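Local structure of BlEst2 (Bacillus licheniformis, 6WPX) at residues A[200-205]-A[239-244]. The protein probably hydrolyses ester bonds as a lipase or esterase, here in its propeptide form, with a C-terminal domain that has an autoinhibitory effect. Numbering follows the deposited sequence.
Sequences TKYFTL and ARLPYA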
loop_
_atom_site.group_PDB
_atom_site.type_symbol
_atom_site.label_atom_id
_atom_site.label_comp_id
_atom_site.label_asym_id
_atom_site.label_seq_id
_atom_site.Cartn_x
_atom_site.Cartn_y
_atom_site.Cartn_z
ATOM N N THR A 200 12.960 -1.630 22.463
ATOM C CA THR A 200 13.532 -2.321 21.285
ATOM C C THR A 200 13.997 -1.318 20.228
ATOM O O THR A 200 13.347 -0.320 20.021
ATOM C CB THR A 200 12.585 -3.346 20.652
ATOM O OG1 THR A 200 11.732 -3.988 21.589
ATOM C CG2 THR A 200 13.314 -4.354 19.801
ATOM N N LYS A 201 15.129 -1.622 19.617
ATOM C CA LYS A 201 15.663 -0.777 18.544
ATOM C C LYS A 201 15.040 -1.235 17.226
ATOM O O LYS A 201 14.970 -2.392 16.968
ATOM C CB LYS A 201 17.183 -0.886 18.464
ATOM C CG LYS A 201 17.789 0.062 17.450
ATOM C CD LYS A 201 17.647 1.521 17.838
ATOM C CE LYS A 201 17.953 2.502 16.718
ATOM N NZ LYS A 201 18.086 1.850 15.405
ATOM N N TYR A 202 14.662 -0.271 16.427
ATOM C CA TYR A 202 14.055 -0.436 15.098
ATOM C C TYR A 202 14.913 0.127 13.999
ATOM O O TYR A 202 15.528 1.185 14.158
ATOM C CB TYR A 202 12.670 0.232 15.027
ATOM C CG TYR A 202 11.648 -0.469 15.881
ATOM C CD1 TYR A 202 10.902 -1.528 15.377
ATOM C CD2 TYR A 202 11.453 -0.103 17.210
ATOM C CE1 TYR A 202 10.010 -2.228 16.185
ATOM C CE2 TYR A 202 10.548 -0.779 18.020
ATOM C CZ TYR A 202 9.822 -1.835 17.502
ATOM O OH TYR A 202 8.926 -2.494 18.296
ATOM N N PHE A 203 14.920 -0.590 12.868
ATOM C CA PHE A 203 15.596 -0.221 11.625
ATOM C C PHE A 203 14.606 -0.411 10.511
ATOM O O PHE A 203 13.890 -1.416 10.483
ATOM C CB PHE A 203 16.802 -1.119 11.348
ATOM C CG PHE A 203 17.947 -0.960 12.305
ATOM C CD1 PHE A 203 17.949 -1.621 13.524
ATOM C CD2 PHE A 203 19.041 -0.160 11.980
ATOM C CE1 PHE A 203 19.027 -1.482 14.407
ATOM C CE2 PHE A 203 20.117 -0.032 12.856
ATOM C CZ PHE A 203 20.102 -0.691 14.065
ATOM N N THR A 204 14.588 0.512 9.570
ATOM C CA THR A 204 13.691 0.354 8.421
ATOM C C THR A 204 14.472 0.443 7.152
ATOM O O THR A 204 15.399 1.245 7.039
ATOM C CB THR A 204 12.524 1.365 8.410
ATOM O OG1 THR A 204 13.028 2.654 8.097
ATOM C CG2 THR A 204 11.708 1.388 9.723
ATOM N N LEU A 205 14.112 -0.402 6.210
ATOM C CA LEU A 205 14.635 -0.389 4.850
ATOM C C LEU A 205 13.430 -0.114 3.967
ATOM O O LEU A 205 12.311 -0.548 4.276
ATOM C CB LEU A 205 15.278 -1.723 4.438
ATOM C CG LEU A 205 16.799 -1.827 4.652
ATOM C CD1 LEU A 205 17.125 -1.859 6.141
ATOM C CD2 LEU A 205 17.353 -3.104 3.983
ATOM N N ALA A 239 7.051 3.771 4.840
ATOM C CA ALA A 239 7.874 2.627 5.255
ATOM C C ALA A 239 8.744 2.948 6.480
ATOM O O ALA A 239 9.516 2.091 6.948
ATOM C CB ALA A 239 8.744 2.159 4.097
ATOM N N ARG A 240 8.606 4.176 7.019
ATOM C CA ARG A 240 9.452 4.659 8.123
ATOM C C ARG A 240 8.762 4.696 9.475
ATOM O O ARG A 240 7.526 4.692 9.536
ATOM C CB ARG A 240 9.989 6.084 7.806
ATOM C CG ARG A 240 10.662 6.232 6.455
ATOM C CD ARG A 240 11.653 5.101 6.191
ATOM N NE ARG A 240 12.456 5.371 5.013
ATOM C CZ ARG A 240 13.563 4.721 4.695
ATOM N NH1 ARG A 240 14.015 3.740 5.473
ATOM N NH2 ARG A 240 14.223 5.034 3.596
ATOM N N LEU A 241 9.577 4.743 10.552
ATOM C CA LEU A 241 9.148 4.922 11.930
ATOM C C LEU A 241 9.909 6.141 12.494
ATOM O O LEU A 241 11.106 6.301 12.206
ATOM C CB LEU A 241 9.383 3.680 12.805
ATOM C CG LEU A 241 8.518 2.451 12.508
ATOM C CD1 LEU A 241 9.074 1.227 13.236
ATOM C CD2 LEU A 241 7.075 2.687 12.930
ATOM N N PRO A 242 9.235 7.019 13.275
ATOM C CA PRO A 242 9.902 8.258 13.735
ATOM C C PRO A 242 11.140 8.097 14.619
ATOM O O PRO A 242 12.029 8.941 14.559
ATOM C CB PRO A 242 8.786 9.025 14.471
ATOM C CG PRO A 242 7.743 8.019 14.773
ATOM C CD PRO A 242 7.821 6.976 13.691
ATOM N N TYR A 243 11.217 7.023 15.397
ATOM C CA TYR A 243 12.316 6.757 16.339
ATOM C C TYR A 243 13.268 5.702 15.781
ATOM O O TYR A 243 14.166 5.264 16.493
ATOM C CB TYR A 243 11.723 6.225 17.659
ATOM C CG TYR A 243 10.538 5.313 17.410
ATOM C CD1 TYR A 243 10.721 3.977 17.051
ATOM C CD2 TYR A 243 9.235 5.801 17.467
ATOM C CE1 TYR A 243 9.638 3.156 16.752
ATOM C CE2 TYR A 243 8.147 4.989 17.171
ATOM C CZ TYR A 243 8.357 3.669 16.806
ATOM O OH TYR A 243 7.303 2.852 16.542
ATOM N N ALA A 244 13.028 5.226 14.551
ATOM C CA ALA A 244 13.876 4.176 13.998
ATOM C C ALA A 244 15.106 4.731 13.293
ATOM O O ALA A 244 15.165 5.923 12.963
ATOM C CB ALA A 244 13.072 3.341 13.008
HETATM O O HOH W 1 14.234 2.624 17.666
HETATM O O HOH W 2 10.299 -0.601 6.262
#
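The face of the Tyr202 ring receives the edge of the Tyr243 ring in an offset edge-to-face pair, centroids 5.8 Å apart and planes at 67°. Tyr243 CE1 comes within 3.8 Å of Tyr202 CD2. The two side chains run side by side and point the same way. Tyr202 sets CG anti to its carbonyl carbon (chi1 -68°), bringing CD1 to 3.9 Å from Leu241 CD1, while its CB rests 3.7 Å from the CB of Ala244. A water accepts from Tyr202 N and donates to Tyr243 O, joining the backbones beside the ring pair. Asp192 and Gln126 hydrogen-bond the Tyr243 hydroxyl.

At the other end of 200-205, Arg240 NH1 donates to Thr204 OG1 (3.0 Å, 162° at the hydrogen), the acceptor lying in the guanidinium plane. The Arg240 chain bends at its second torsion, which carries NH1 across to Thr204. Beside this bond Thr204 CB packs against the carbonyl oxygen of Ala239, 3.4 Å from Ala239 O. Thr204 OG1 also bonds Asn246, and Arg240 is held further by a salt bridge to Glu236 and a bond to the carbonyl of Leu247. With a leucine in place of Arg240, Glu236 would probably lose its charged mate and Thr204 OG1 a donor.

A type I beta turn from Leu241 to Ala244 leads 239-244 into strand 245-246, the last strand of the mixed sheet in this alpha/beta-hydrolase-like domain. Strand 201-205 runs parallel between strands 138-144 and 245-246, bonding Val141 and Thr143 on one flank and Thr245 on the other, while Tyr202 and Leu241 pack against helix 121-131.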